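KLLA0B12012p (Kluyveromyces lactis, PDB 6Y3P) is a direct partner of the mRNA decapping enzyme Dcp2, and its C-terminal ATP-grasp domain of the tubulin-tyrosine ligase family, present here, probably binds ATP. Local coordinates at residues 7-13 and 47-53; 27-32 and 367-372; 218-222 and 350-354. One frame throughout, in Å; residues are numbered along the deposited sequence.

Interaction 1 of 3, residues 7-13 and 47-53; sequences PAQIVLT and KLTFHYG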
ATOM      1  N   PRO A   7       2.580  20.672 -29.829  1.00 72.65           N
ATOM      2  CA  PRO A   7       2.782  21.114 -28.439  1.00 71.72           C
ATOM      3  C   PRO A   7       2.795  19.979 -27.421  1.00 74.01           C
ATOM      4  O   PRO A   7       3.625  19.959 -26.507  1.00 74.14           O
ATOM      5  CB  PRO A   7       1.591  22.048 -28.188  1.00 73.41           C
ATOM      6  CG  PRO A   7       0.507  21.543 -29.106  1.00 78.05           C
ATOM      7  CD  PRO A   7       1.187  20.873 -30.283  1.00 74.48           C
ATOM      8  N   ALA A   8       1.860  19.042 -27.596  1.00 67.78           N
ATOM      9  CA  ALA A   8       1.571  17.925 -26.721  1.00 64.62           C
ATOM     10  C   ALA A   8       1.966  16.574 -27.329  1.00 68.30           C
ATOM     11  O   ALA A   8       1.927  16.399 -28.554  1.00 69.82           O
ATOM     12  CB  ALA A   8       0.097  17.943 -26.392  1.00 64.25           C
ATOM     13  N   GLN A   9       2.334  15.620 -26.448  1.00 62.18           N
ATOM     14  CA  GLN A   9       2.787  14.271 -26.780  1.00 61.00           C
ATOM     15  C   GLN A   9       2.554  13.316 -25.586  1.00 61.42           C
ATOM     16  O   GLN A   9       2.730  13.730 -24.445  1.00 59.26           O
ATOM     17  CB  GLN A   9       4.277  14.363 -27.130  1.00 62.76           C
ATOM     18  CG  GLN A   9       4.937  13.089 -27.595  1.00 75.96           C
ATOM     19  CD  GLN A   9       6.318  13.413 -28.087  1.00 90.40           C
ATOM     20  OE1 GLN A   9       7.131  14.044 -27.389  1.00 79.17           O
ATOM     21  NE2 GLN A   9       6.594  13.010 -29.320  1.00 85.72           N
ATOM     22  N   ILE A  10       2.129  12.058 -25.859  1.00 57.13           N
ATOM     23  CA  ILE A  10       1.895  10.990 -24.876  1.00 55.05           C
ATOM     24  C   ILE A  10       2.735   9.787 -25.309  1.00 59.30           C
ATOM     25  O   ILE A  10       2.575   9.326 -26.430  1.00 59.69           O
ATOM     26  CB  ILE A  10       0.381  10.628 -24.680  1.00 57.40           C
ATOM     27  CG1 ILE A  10      -0.365  11.706 -23.869  1.00 56.20           C
ATOM     28  CG2 ILE A  10       0.204   9.254 -23.981  1.00 58.38           C
ATOM     29  CD1 ILE A  10      -1.904  11.735 -24.081  1.00 58.23           C
ATOM     30  N   VAL A  11       3.603   9.273 -24.412  1.00 54.77           N
ATOM     31  CA  VAL A  11       4.496   8.128 -24.649  1.00 54.41           C
ATOM     32  C   VAL A  11       4.071   6.958 -23.741  1.00 59.93           C
ATOM     33  O   VAL A  11       4.091   7.086 -22.518  1.00 58.54           O
ATOM     34  CB  VAL A  11       6.004   8.492 -24.451  1.00 56.87           C
ATOM     35  CG1 VAL A  11       6.908   7.306 -24.759  1.00 56.67           C
ATOM     36  CG2 VAL A  11       6.417   9.708 -25.278  1.00 56.84           C
ATOM     37  N   LEU A  12       3.687   5.830 -24.339  1.00 58.50           N
ATOM     38  CA  LEU A  12       3.243   4.622 -23.632  1.00 58.34           C
ATOM     39  C   LEU A  12       4.211   3.492 -23.959  1.00 61.17           C
ATOM     40  O   LEU A  12       4.047   2.838 -24.979  1.00 61.59           O
ATOM     41  CB  LEU A  12       1.802   4.280 -24.064  1.00 58.84           C
ATOM     42  CG  LEU A  12       1.029   3.180 -23.304  1.00 62.62           C
ATOM     43  CD1 LEU A  12       0.966   3.458 -21.792  1.00 60.37           C
ATOM     44  CD2 LEU A  12      -0.390   3.050 -23.866  1.00 64.00           C
ATOM     45  N   THR A  13       5.240   3.308 -23.115  1.00 58.34           N
ATOM     46  CA  THR A  13       6.330   2.323 -23.290  1.00 60.06           C
ATOM     47  C   THR A  13       6.038   0.958 -22.651  1.00 68.52           C
ATOM     48  O   THR A  13       6.875   0.049 -22.696  1.00 71.03           O
ATOM     49  CB  THR A  13       7.673   2.893 -22.807  1.00 58.69           C
ATOM     50  OG1 THR A  13       7.590   3.190 -21.413  1.00 54.57           O
ATOM     51  CG2 THR A  13       8.098   4.119 -23.598  1.00 59.28           C
ATOM     52  N   LYS A  47       8.674  19.236 -26.242  1.00 65.69           N
ATOM     53  CA  LYS A  47       7.234  19.443 -26.243  1.00 64.25           C
ATOM     54  C   LYS A  47       6.777  18.990 -24.853  1.00 69.14           C
ATOM     55  O   LYS A  47       7.537  18.275 -24.184  1.00 67.80           O
ATOM     56  CB  LYS A  47       6.588  18.524 -27.299  1.00 66.13           C
ATOM     57  CG  LYS A  47       6.837  18.924 -28.754  1.00 88.97           C
ATOM     58  CD  LYS A  47       6.479  17.817 -29.756  1.00 97.31           C
ATOM     59  CE  LYS A  47       5.021  17.795 -30.168  1.00109.01           C
ATOM     60  NZ  LYS A  47       4.690  18.880 -31.137  1.00121.51           N
ATOM     61  N   LEU A  48       5.561  19.389 -24.401  1.00 65.83           N
ATOM     62  CA  LEU A  48       5.097  18.874 -23.126  1.00 64.60           C
ATOM     63  C   LEU A  48       4.591  17.457 -23.363  1.00 65.20           C
ATOM     64  O   LEU A  48       3.886  17.207 -24.339  1.00 64.05           O
ATOM     65  CB  LEU A  48       4.145  19.789 -22.317  1.00 65.02           C
ATOM     66  CG  LEU A  48       2.824  20.286 -22.888  1.00 70.72           C
ATOM     67  CD1 LEU A  48       1.790  19.205 -22.902  1.00 70.58           C
ATOM     68  CD2 LEU A  48       2.240  21.345 -21.990  1.00 72.97           C
ATOM     69  N   THR A  49       5.099  16.509 -22.578  1.00 60.38           N
ATOM     70  CA  THR A  49       4.811  15.087 -22.795  1.00 59.58           C
ATOM     71  C   THR A  49       4.474  14.320 -21.533  1.00 59.11           C
ATOM     72  O   THR A  49       4.995  14.605 -20.458  1.00 57.81           O
ATOM     73  CB  THR A  49       5.967  14.345 -23.598  1.00 62.44           C
ATOM     74  OG1 THR A  49       6.689  13.428 -22.773  1.00 63.27           O
ATOM     75  CG2 THR A  49       6.931  15.267 -24.262  1.00 53.22           C
ATOM     76  N   PHE A  50       3.652  13.296 -21.696  1.00 54.21           N
ATOM     77  CA  PHE A  50       3.308  12.404 -20.610  1.00 52.20           C
ATOM     78  C   PHE A  50       3.758  11.002 -20.961  1.00 54.96           C
ATOM     79  O   PHE A  50       3.237  10.394 -21.895  1.00 55.20           O
ATOM     80  CB  PHE A  50       1.813  12.451 -20.252  1.00 52.99           C
ATOM     81  CG  PHE A  50       1.503  11.566 -19.071  1.00 53.35           C
ATOM     82  CD1 PHE A  50       2.004  11.862 -17.813  1.00 55.39           C
ATOM     83  CD2 PHE A  50       0.795  10.385 -19.236  1.00 55.43           C
ATOM     84  CE1 PHE A  50       1.788  11.002 -16.738  1.00 55.53           C
ATOM     85  CE2 PHE A  50       0.575   9.531 -18.157  1.00 57.95           C
ATOM     86  CZ  PHE A  50       1.069   9.846 -16.914  1.00 54.76           C
ATOM     87  N   HIS A  51       4.725  10.504 -20.207  1.00 49.97           N
ATOM     88  CA  HIS A  51       5.291   9.178 -20.360  1.00 49.79           C
ATOM     89  C   HIS A  51       4.706   8.241 -19.294  1.00 55.14           C
ATOM     90  O   HIS A  51       4.930   8.420 -18.090  1.00 55.72           O
ATOM     91  CB  HIS A  51       6.841   9.248 -20.318  1.00 50.35           C
ATOM     92  CG  HIS A  51       7.588   7.941 -20.447  1.00 52.86           C
ATOM     93  ND1 HIS A  51       8.931   7.845 -20.095  1.00 53.84           N
ATOM     94  CD2 HIS A  51       7.174   6.729 -20.896  1.00 53.22           C
ATOM     95  CE1 HIS A  51       9.274   6.593 -20.333  1.00 52.58           C
ATOM     96  NE2 HIS A  51       8.251   5.883 -20.810  1.00 52.48           N
ATOM     97  N   TYR A  52       3.882   7.292 -19.746  1.00 49.35           N
ATOM     98  CA  TYR A  52       3.352   6.271 -18.884  1.00 47.07           C
ATOM     99  C   TYR A  52       4.179   5.035 -19.233  1.00 50.88           C
ATOM    100  O   TYR A  52       4.137   4.552 -20.370  1.00 50.18           O
ATOM    101  CB  TYR A  52       1.837   6.037 -19.085  1.00 47.73           C
ATOM    102  CG  TYR A  52       1.216   5.259 -17.941  1.00 48.26           C
ATOM    103  CD1 TYR A  52       1.518   3.917 -17.739  1.00 50.86           C
ATOM    104  CD2 TYR A  52       0.379   5.879 -17.021  1.00 48.58           C
ATOM    105  CE1 TYR A  52       0.994   3.206 -16.659  1.00 51.82           C
ATOM    106  CE2 TYR A  52      -0.179   5.169 -15.953  1.00 48.71           C
ATOM    107  CZ  TYR A  52       0.143   3.832 -15.769  1.00 56.68           C
ATOM    108  OH  TYR A  52      -0.373   3.094 -14.723  1.00 57.36           O
ATOM    109  N   GLY A  53       5.011   4.618 -18.285  1.00 47.61           N
ATOM    110  CA  GLY A  53       5.878   3.461 -18.433  1.00 48.62           C
ATOM    111  C   GLY A  53       6.014   2.638 -17.168  1.00 54.12           C
ATOM    112  O   GLY A  53       5.441   2.976 -16.137  1.00 53.31           O
TER

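Interaction 2 of 3, residues 27-32 and 367-372; sequences SFRKHL and FDDVVS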
ATOM      1  N   SER A  27      -8.590   5.333 -22.778  1.00 60.59           N
ATOM      2  CA  SER A  27      -8.623   6.500 -21.925  1.00 59.50           C
ATOM      3  C   SER A  27      -7.862   7.689 -22.551  1.00 64.26           C
ATOM      4  O   SER A  27      -8.368   8.810 -22.502  1.00 63.34           O
ATOM      5  CB  SER A  27      -8.076   6.145 -20.554  1.00 60.98           C
ATOM      6  OG  SER A  27      -8.450   7.166 -19.657  1.00 73.91           O
ATOM      7  N   PHE A  28      -6.668   7.448 -23.155  1.00 61.48           N
ATOM      8  CA  PHE A  28      -5.912   8.510 -23.836  1.00 62.93           C
ATOM      9  C   PHE A  28      -6.691   9.019 -25.061  1.00 68.95           C
ATOM     10  O   PHE A  28      -6.772  10.232 -25.264  1.00 69.67           O
ATOM     11  CB  PHE A  28      -4.479   8.064 -24.237  1.00 64.99           C
ATOM     12  CG  PHE A  28      -3.499   7.919 -23.087  1.00 65.51           C
ATOM     13  CD1 PHE A  28      -3.482   8.841 -22.038  1.00 67.68           C
ATOM     14  CD2 PHE A  28      -2.558   6.894 -23.077  1.00 67.31           C
ATOM     15  CE1 PHE A  28      -2.578   8.707 -20.973  1.00 67.38           C
ATOM     16  CE2 PHE A  28      -1.661   6.754 -22.004  1.00 69.19           C
ATOM     17  CZ  PHE A  28      -1.681   7.657 -20.956  1.00 66.26           C
ATOM     18  N   ARG A  29      -7.308   8.089 -25.827  1.00 65.43           N
ATOM     19  CA  ARG A  29      -8.134   8.362 -27.010  1.00 66.52           C
ATOM     20  C   ARG A  29      -9.339   9.244 -26.664  1.00 71.56           C
ATOM     21  O   ARG A  29      -9.595  10.248 -27.344  1.00 73.19           O
ATOM     22  CB  ARG A  29      -8.648   7.033 -27.618  1.00 66.26           C
ATOM     23  CG  ARG A  29      -8.125   6.706 -29.018  1.00 82.99           C
ATOM     24  CD  ARG A  29      -8.920   7.362 -30.150  1.00 99.78           C
ATOM     25  NE  ARG A  29     -10.198   6.691 -30.421  1.00112.10           N
ATOM     26  CZ  ARG A  29     -11.011   6.991 -31.433  1.00126.84           C
ATOM     27  NH1 ARG A  29     -10.686   7.947 -32.296  1.00109.65           N
ATOM     28  NH2 ARG A  29     -12.151   6.332 -31.592  1.00117.51           N
ATOM     29  N   LYS A  30     -10.072   8.859 -25.604  1.00 66.26           N
ATOM     30  CA  LYS A  30     -11.300   9.503 -25.147  1.00 66.31           C
ATOM     31  C   LYS A  30     -11.115  10.897 -24.534  1.00 71.82           C
ATOM     32  O   LYS A  30     -11.843  11.818 -24.914  1.00 72.99           O
ATOM     33  CB  LYS A  30     -12.032   8.576 -24.171  1.00 67.78           C
ATOM     34  CG  LYS A  30     -13.484   8.948 -23.895  1.00 91.67           C
ATOM     35  CD  LYS A  30     -14.056   8.209 -22.684  1.00100.30           C
ATOM     36  CE  LYS A  30     -14.669   6.879 -23.044  1.00117.17           C
ATOM     37  NZ  LYS A  30     -15.298   6.229 -21.864  1.00129.35           N
ATOM     38  N   HIS A  31     -10.175  11.055 -23.586  1.00 67.82           N
ATOM     39  CA  HIS A  31     -10.015  12.311 -22.852  1.00 67.70           C
ATOM     40  C   HIS A  31      -8.915  13.230 -23.369  1.00 71.74           C
ATOM     41  O   HIS A  31      -8.872  14.400 -22.972  1.00 70.59           O
ATOM     42  CB  HIS A  31      -9.841  12.045 -21.348  1.00 67.26           C
ATOM     43  CG  HIS A  31     -10.917  11.187 -20.780  1.00 70.14           C
ATOM     44  ND1 HIS A  31     -12.243  11.590 -20.789  1.00 72.44           N
ATOM     45  CD2 HIS A  31     -10.837   9.965 -20.210  1.00 71.16           C
ATOM     46  CE1 HIS A  31     -12.922  10.602 -20.239  1.00 71.05           C
ATOM     47  NE2 HIS A  31     -12.121   9.603 -19.874  1.00 70.82           N
ATOM     48  N   LEU A  32      -8.033  12.722 -24.246  1.00 69.84           N
ATOM     49  CA  LEU A  32      -6.987  13.541 -24.880  1.00 69.94           C
ATOM     50  C   LEU A  32      -6.944  13.180 -26.385  1.00 75.44           C
ATOM     51  O   LEU A  32      -5.926  12.677 -26.877  1.00 75.72           O
ATOM     52  CB  LEU A  32      -5.623  13.380 -24.175  1.00 68.93           C
ATOM     53  CG  LEU A  32      -5.451  14.143 -22.864  1.00 72.78           C
ATOM     54  CD1 LEU A  32      -5.437  13.215 -21.703  1.00 71.94           C
ATOM     55  CD2 LEU A  32      -4.163  14.861 -22.823  1.00 76.85           C
ATOM     56  N   PHE A 367      -8.448   3.897 -14.852  1.00 48.11           N
ATOM     57  CA  PHE A 367      -7.573   4.584 -15.811  1.00 48.40           C
ATOM     58  C   PHE A 367      -8.304   5.684 -16.547  1.00 53.30           C
ATOM     59  O   PHE A 367      -7.678   6.675 -16.873  1.00 54.69           O
ATOM     60  CB  PHE A 367      -6.838   3.608 -16.736  1.00 50.12           C
ATOM     61  CG  PHE A 367      -5.822   2.833 -15.935  1.00 51.49           C
ATOM     62  CD1 PHE A 367      -4.618   3.418 -15.553  1.00 54.48           C
ATOM     63  CD2 PHE A 367      -6.109   1.553 -15.468  1.00 55.05           C
ATOM     64  CE1 PHE A 367      -3.707   2.724 -14.751  1.00 55.46           C
ATOM     65  CE2 PHE A 367      -5.202   0.864 -14.649  1.00 56.88           C
ATOM     66  CZ  PHE A 367      -3.996   1.442 -14.324  1.00 54.60           C
ATOM     67  N   ASP A 368      -9.636   5.591 -16.658  1.00 51.11           N
ATOM     68  CA  ASP A 368     -10.477   6.644 -17.207  1.00 52.31           C
ATOM     69  C   ASP A 368     -10.388   7.902 -16.311  1.00 57.75           C
ATOM     70  O   ASP A 368     -10.159   8.995 -16.814  1.00 57.56           O
ATOM     71  CB  ASP A 368     -11.928   6.158 -17.304  1.00 55.31           C
ATOM     72  CG  ASP A 368     -12.732   7.004 -18.258  1.00 76.12           C
ATOM     73  OD1 ASP A 368     -12.530   6.861 -19.497  1.00 81.67           O
ATOM     74  OD2 ASP A 368     -13.470   7.900 -17.778  1.00 77.88           O
ATOM     75  N   ASP A 369     -10.496   7.716 -14.975  1.00 55.18           N
ATOM     76  CA  ASP A 369     -10.428   8.775 -13.976  1.00 54.79           C
ATOM     77  C   ASP A 369      -9.059   9.388 -13.878  1.00 59.15           C
ATOM     78  O   ASP A 369      -8.958  10.611 -13.782  1.00 59.06           O
ATOM     79  CB  ASP A 369     -10.873   8.251 -12.611  1.00 56.82           C
ATOM     80  CG  ASP A 369     -12.334   7.818 -12.543  1.00 71.38           C
ATOM     81  OD1 ASP A 369     -13.146   8.322 -13.358  1.00 73.82           O
ATOM     82  OD2 ASP A 369     -12.669   6.978 -11.666  1.00 76.57           O
ATOM     83  N   VAL A 370      -7.998   8.550 -13.930  1.00 54.67           N
ATOM     84  CA  VAL A 370      -6.608   8.991 -13.841  1.00 53.25           C
ATOM     85  C   VAL A 370      -6.294   9.916 -15.007  1.00 55.97           C
ATOM     86  O   VAL A 370      -5.800  11.019 -14.798  1.00 55.47           O
ATOM     87  CB  VAL A 370      -5.617   7.790 -13.738  1.00 56.83           C
ATOM     88  CG1 VAL A 370      -4.171   8.236 -13.957  1.00 56.31           C
ATOM     89  CG2 VAL A 370      -5.760   7.080 -12.393  1.00 55.88           C
ATOM     90  N   VAL A 371      -6.648   9.492 -16.221  1.00 51.80           N
ATOM     91  CA  VAL A 371      -6.425  10.278 -17.430  1.00 51.74           C
ATOM     92  C   VAL A 371      -7.309  11.548 -17.473  1.00 56.92           C
ATOM     93  O   VAL A 371      -6.776  12.629 -17.704  1.00 58.78           O
ATOM     94  CB  VAL A 371      -6.551   9.394 -18.695  1.00 55.22           C
ATOM     95  CG1 VAL A 371      -6.497  10.221 -19.971  1.00 55.39           C
ATOM     96  CG2 VAL A 371      -5.471   8.305 -18.706  1.00 54.46           C
ATOM     97  N   SER A 372      -8.622  11.430 -17.199  1.00 52.82           N
ATOM     98  CA  SER A 372      -9.546  12.567 -17.262  1.00 53.47           C
ATOM     99  C   SER A 372      -9.380  13.626 -16.160  1.00 56.55           C
ATOM    100  O   SER A 372      -9.842  14.762 -16.355  1.00 55.34           O
ATOM    101  CB  SER A 372     -10.992  12.079 -17.288  1.00 56.95           C
ATOM    102  OG  SER A 372     -11.346  11.395 -16.094  1.00 60.32           O
TER

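Interaction 3 of 3, residues 218-222 and 350-354; sequences RCYVT and PDFKQ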
ATOM      1  N   ARG A 218      -7.189  -4.138  -1.180  1.00 42.24           N
ATOM      2  CA  ARG A 218      -6.255  -3.464  -2.062  1.00 41.23           C
ATOM      3  C   ARG A 218      -7.017  -2.208  -2.528  1.00 44.78           C
ATOM      4  O   ARG A 218      -8.034  -2.305  -3.223  1.00 42.58           O
ATOM      5  CB  ARG A 218      -5.850  -4.359  -3.255  1.00 40.91           C
ATOM      6  CG  ARG A 218      -4.961  -3.662  -4.316  1.00 50.43           C
ATOM      7  CD  ARG A 218      -3.751  -3.006  -3.681  1.00 59.58           C
ATOM      8  NE  ARG A 218      -2.487  -3.343  -4.334  1.00 83.63           N
ATOM      9  CZ  ARG A 218      -1.810  -4.475  -4.158  1.00103.49           C
ATOM     10  NH1 ARG A 218      -0.652  -4.664  -4.778  1.00 95.09           N
ATOM     11  NH2 ARG A 218      -2.301  -5.437  -3.383  1.00 93.11           N
ATOM     12  N   CYS A 219      -6.536  -1.044  -2.103  1.00 41.76           N
ATOM     13  CA  CYS A 219      -7.102   0.247  -2.453  1.00 42.05           C
ATOM     14  C   CYS A 219      -6.108   0.998  -3.394  1.00 46.07           C
ATOM     15  O   CYS A 219      -4.943   1.190  -3.023  1.00 43.74           O
ATOM     16  CB  CYS A 219      -7.384   1.027  -1.167  1.00 42.81           C
ATOM     17  SG  CYS A 219      -8.016   2.705  -1.424  1.00 48.18           S
ATOM     18  N   TYR A 220      -6.540   1.360  -4.632  1.00 43.00           N
ATOM     19  CA  TYR A 220      -5.670   2.143  -5.529  1.00 42.05           C
ATOM     20  C   TYR A 220      -5.778   3.616  -5.186  1.00 43.86           C
ATOM     21  O   TYR A 220      -6.875   4.162  -5.120  1.00 41.70           O
ATOM     22  CB  TYR A 220      -5.969   1.903  -7.006  1.00 43.60           C
ATOM     23  CG  TYR A 220      -5.773   0.453  -7.374  1.00 44.77           C
ATOM     24  CD1 TYR A 220      -4.500  -0.117  -7.387  1.00 46.42           C
ATOM     25  CD2 TYR A 220      -6.862  -0.368  -7.659  1.00 45.75           C
ATOM     26  CE1 TYR A 220      -4.313  -1.464  -7.695  1.00 49.24           C
ATOM     27  CE2 TYR A 220      -6.688  -1.717  -7.978  1.00 47.62           C
ATOM     28  CZ  TYR A 220      -5.407  -2.255  -8.011  1.00 54.01           C
ATOM     29  OH  TYR A 220      -5.204  -3.570  -8.322  1.00 54.97           O
ATOM     30  N   VAL A 221      -4.638   4.233  -4.909  1.00 41.23           N
ATOM     31  CA  VAL A 221      -4.528   5.618  -4.498  1.00 41.14           C
ATOM     32  C   VAL A 221      -3.679   6.338  -5.528  1.00 46.25           C
ATOM     33  O   VAL A 221      -2.560   5.910  -5.784  1.00 46.21           O
ATOM     34  CB  VAL A 221      -3.925   5.709  -3.079  1.00 44.25           C
ATOM     35  CG1 VAL A 221      -3.745   7.168  -2.647  1.00 44.21           C
ATOM     36  CG2 VAL A 221      -4.774   4.949  -2.069  1.00 43.66           C
ATOM     37  N   THR A 222      -4.209   7.414  -6.134  1.00 42.98           N
ATOM     38  CA  THR A 222      -3.467   8.180  -7.132  1.00 42.65           C
ATOM     39  C   THR A 222      -3.071   9.518  -6.572  1.00 46.08           C
ATOM     40  O   THR A 222      -3.915  10.278  -6.115  1.00 44.81           O
ATOM     41  CB  THR A 222      -4.234   8.300  -8.482  1.00 49.47           C
ATOM     42  OG1 THR A 222      -4.665   7.015  -8.906  1.00 50.86           O
ATOM     43  CG2 THR A 222      -3.398   8.934  -9.590  1.00 46.90           C
ATOM     44  N   PRO A 350       1.959  -1.542  -8.514  1.00 58.84           N
ATOM     45  CA  PRO A 350       1.239  -2.790  -8.215  1.00 58.67           C
ATOM     46  C   PRO A 350       0.800  -3.548  -9.465  1.00 61.63           C
ATOM     47  O   PRO A 350       0.641  -2.946 -10.530  1.00 59.98           O
ATOM     48  CB  PRO A 350       0.011  -2.297  -7.435  1.00 60.21           C
ATOM     49  CG  PRO A 350      -0.218  -0.901  -7.949  1.00 63.86           C
ATOM     50  CD  PRO A 350       1.156  -0.355  -8.127  1.00 59.53           C
ATOM     51  N   ASP A 351       0.611  -4.877  -9.337  1.00 59.05           N
ATOM     52  CA  ASP A 351       0.128  -5.667 -10.464  1.00 59.35           C
ATOM     53  C   ASP A 351      -1.372  -5.422 -10.520  1.00 60.80           C
ATOM     54  O   ASP A 351      -2.081  -5.673  -9.549  1.00 61.23           O
ATOM     55  CB  ASP A 351       0.468  -7.180 -10.328  1.00 62.37           C
ATOM     56  CG  ASP A 351       0.423  -8.003 -11.627  1.00 81.60           C
ATOM     57  OD1 ASP A 351       0.423  -7.393 -12.735  1.00 84.91           O
ATOM     58  OD2 ASP A 351       0.442  -9.251 -11.540  1.00 88.14           O
ATOM     59  N   PHE A 352      -1.816  -4.803 -11.606  1.00 55.98           N
ATOM     60  CA  PHE A 352      -3.213  -4.500 -11.870  1.00 54.67           C
ATOM     61  C   PHE A 352      -3.905  -5.697 -12.544  1.00 57.68           C
ATOM     62  O   PHE A 352      -5.129  -5.688 -12.640  1.00 55.79           O
ATOM     63  CB  PHE A 352      -3.342  -3.241 -12.754  1.00 55.91           C
ATOM     64  CG  PHE A 352      -2.823  -1.958 -12.144  1.00 56.45           C
ATOM     65  CD1 PHE A 352      -3.602  -1.224 -11.252  1.00 58.54           C
ATOM     66  CD2 PHE A 352      -1.568  -1.461 -12.489  1.00 57.43           C
ATOM     67  CE1 PHE A 352      -3.118  -0.036 -10.691  1.00 58.55           C
ATOM     68  CE2 PHE A 352      -1.081  -0.285 -11.913  1.00 59.08           C
ATOM     69  CZ  PHE A 352      -1.859   0.423 -11.027  1.00 56.81           C
ATOM     70  N   LYS A 353      -3.131  -6.720 -13.007  1.00 56.34           N
ATOM     71  CA  LYS A 353      -3.688  -7.891 -13.707  1.00 57.63           C
ATOM     72  C   LYS A 353      -4.763  -8.671 -12.902  1.00 61.60           C
ATOM     73  O   LYS A 353      -4.511  -9.095 -11.772  1.00 58.93           O
ATOM     74  CB  LYS A 353      -2.595  -8.851 -14.212  1.00 60.53           C
ATOM     75  CG  LYS A 353      -3.123  -9.740 -15.334  1.00 69.72           C
ATOM     76  CD  LYS A 353      -2.244 -10.924 -15.676  1.00 74.94           C
ATOM     77  CE  LYS A 353      -3.047 -12.167 -16.033  1.00 85.69           C
ATOM     78  NZ  LYS A 353      -4.249 -11.906 -16.888  1.00 90.53           N
ATOM     79  N   GLN A 354      -5.959  -8.828 -13.524  1.00 60.69           N
ATOM     80  CA  GLN A 354      -7.146  -9.526 -12.993  1.00 61.66           C
ATOM     81  C   GLN A 354      -7.792 -10.422 -14.072  1.00 68.83           C
ATOM     82  O   GLN A 354      -7.377 -10.423 -15.235  1.00 69.54           O
ATOM     83  CB  GLN A 354      -8.234  -8.531 -12.465  1.00 62.31           C
ATOM     84  CG  GLN A 354      -7.790  -7.332 -11.607  1.00 69.65           C
ATOM     85  CD  GLN A 354      -7.072  -7.666 -10.312  1.00 85.71           C
ATOM     86  OE1 GLN A 354      -7.261  -8.728  -9.704  1.00 75.16           O
ATOM     87  NE2 GLN A 354      -6.234  -6.732  -9.854  1.00 81.06           N
TER

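Interaction 1 of 3, residues 7-13 and 47-53
Gln-9 and Thr-49 run alongside each other on two neighbouring parallel strands in the middle of the N-terminal parallel sheet, a sheet consistent with a Rossmann-like alpha/beta layer, as in the N-terminal part of ATP-grasp enzymes. Gln-9 keeps its chain extended, with CG anti to the backbone N (chi1 -176°), and this lays OE1 alongside the methyl of Thr-49, 3.4 Å from its CG2. Where the pair begins, Lys-47 and Pro-7 meet. The lysine CB sits 3.4 Å from Pro-7 O, and bends at chi3 (86°) and chi4 (76°) fold the amine back so that NZ comes 3.1 Å from Pro-7 N; this is mere proximity, since a proline nitrogen within the chain is no acceptor. The backbones are zipped in full parallel register. Phe-50 N gives to Gln-9 O, Val-11 N donates to Phe-50 O at 2.8 Å, and Tyr-52 N reaches Val-11 O; the bond from Gln-9 N to Leu-48 O is weak. Ile-10, Leu-12, Phe-50 and Tyr-52 fill the face covered by helices 21-31 and 357-375, and there Leu-12 CD1 rests 3.8 Å from Tyr-52 CB. On the other face, Val-11 CG1 lies against the His-51 ring. Thr-13 OG1, also hydrogen-bonded to Gln-57, closes the end of the pair: it sits in the plane of the His-51 ring and accepts from NE2 at 2.8 Å.

Interaction 2 of 3, residues 27-32 and 367-372
His-31 turns CG anti to its carbonyl carbon (chi1 -53°), while Asp-368 sends CG anti to the backbone N (chi1 -161°), and these two settings bring the imidazole edge up to the carboxylate. NE2 forks between the two oxygens, 2.8 Å from Asp-368 OD1 and 3.0 Å from Asp-368 OD2; both bonds are weak, and the ring stands steeply to the carboxylate plane. Against one face of that ring, Ser-372 CB sits over the centre, a CH-pi contact at 3.5 Å from the centroid. Lys-30 adds a long salt bridge, its NZ 3.7 Å from Asp-368 OD1, and probably helps to balance the carboxylate. Were His-31 an alanine, Asp-368 would probably keep across the contact just the long bridge to Lys-30, and Ser-372 CB would lose the ring it packs on. Deeper in, Ser-27 OG donates to Phe-367 O at 2.9 Å from above the carbonyl plane, on the face away from Val-371 N, which also binds that oxygen. Val-371, with more buried surface here than any other residue, divides its methyls: CG1 meets Leu-32 CD1 at 3.6 Å, and CG2 meets Phe-28 CE1 at 3.7 Å. With the charged groups at the outer end and apolar ones toward the sheet, the segments 27-31 and 367-372 cross at -48°, and their helices together cover the same face of strands 8-12 and 48-52, the helix-on-sheet layering typical of an alpha/beta fold.

Interaction 3 of 3, residues 218-222 and 350-354
Tyr-220 and Phe-352 share one setting of the first torsion, each with CG anti to its carbonyl carbon (chi1 -60° and -63°), yet the two side chains run antiparallel past one another. The rings meet obliquely, with planes 35° apart and centroids separated by 5.1 Å, and the closest atoms are Tyr-220 CE1 and Phe-352 CE1 at 3.5 Å. Pro-350 comes in at the edge of the tyrosine ring, its CG 4.1 Å from Tyr-220 CE1. Through CB the same proline meets Arg-218, touching the edge of the guanidinium 3.6 Å from NH1. The arginine chain is bent at chi2 and chi3, which lets it curl past the proline while NH2 makes a salt bridge to Asp-332. Gln-354 bends at chi2, folding its amide back toward its own loop, where NE2 makes a weak bond to Phe-352 O at 3.2 Å. That amide also lies near the phenol, but Gln-354 NE2 and Tyr-220 OH are 3.7 Å apart and make no hydrogen bond. Phe-352 also packs on Ile-363 and Leu-366 of helix 357-375. The arrangement belongs to the ATP-grasp fold: the loop follows strand 341-347 and leads into helix 357-375, packing against the antiparallel sheet as expected in the C-terminal part of that fold.

Interactions 1 and 2 form two layers of one alpha/beta unit built from both ends of the chain, their centres about 13 Å apart: helices 21-31 and 357-375 sit on the parallel strands, with Ile-10 CG2 3.7 Å from Phe-28 CE2 and Tyr-52 OH 3.4 Å from Phe-367 CE1. Phe-367 then passes the packing on to interaction 3, whose centre is about 17 Å from that of interaction 2, by an edge-to-face pair with Phe-352; also, Val-370 CG2 lies 3.7 Å from Thr-222 OG1. Interactions 1 and 3, with centres about 22 Å apart, do not touch. Helix 357-375 thus joins the N-terminal sheet to the ATP-grasp core, and interaction 3 lies closest to the centre of the chain, about 9 Å between centres.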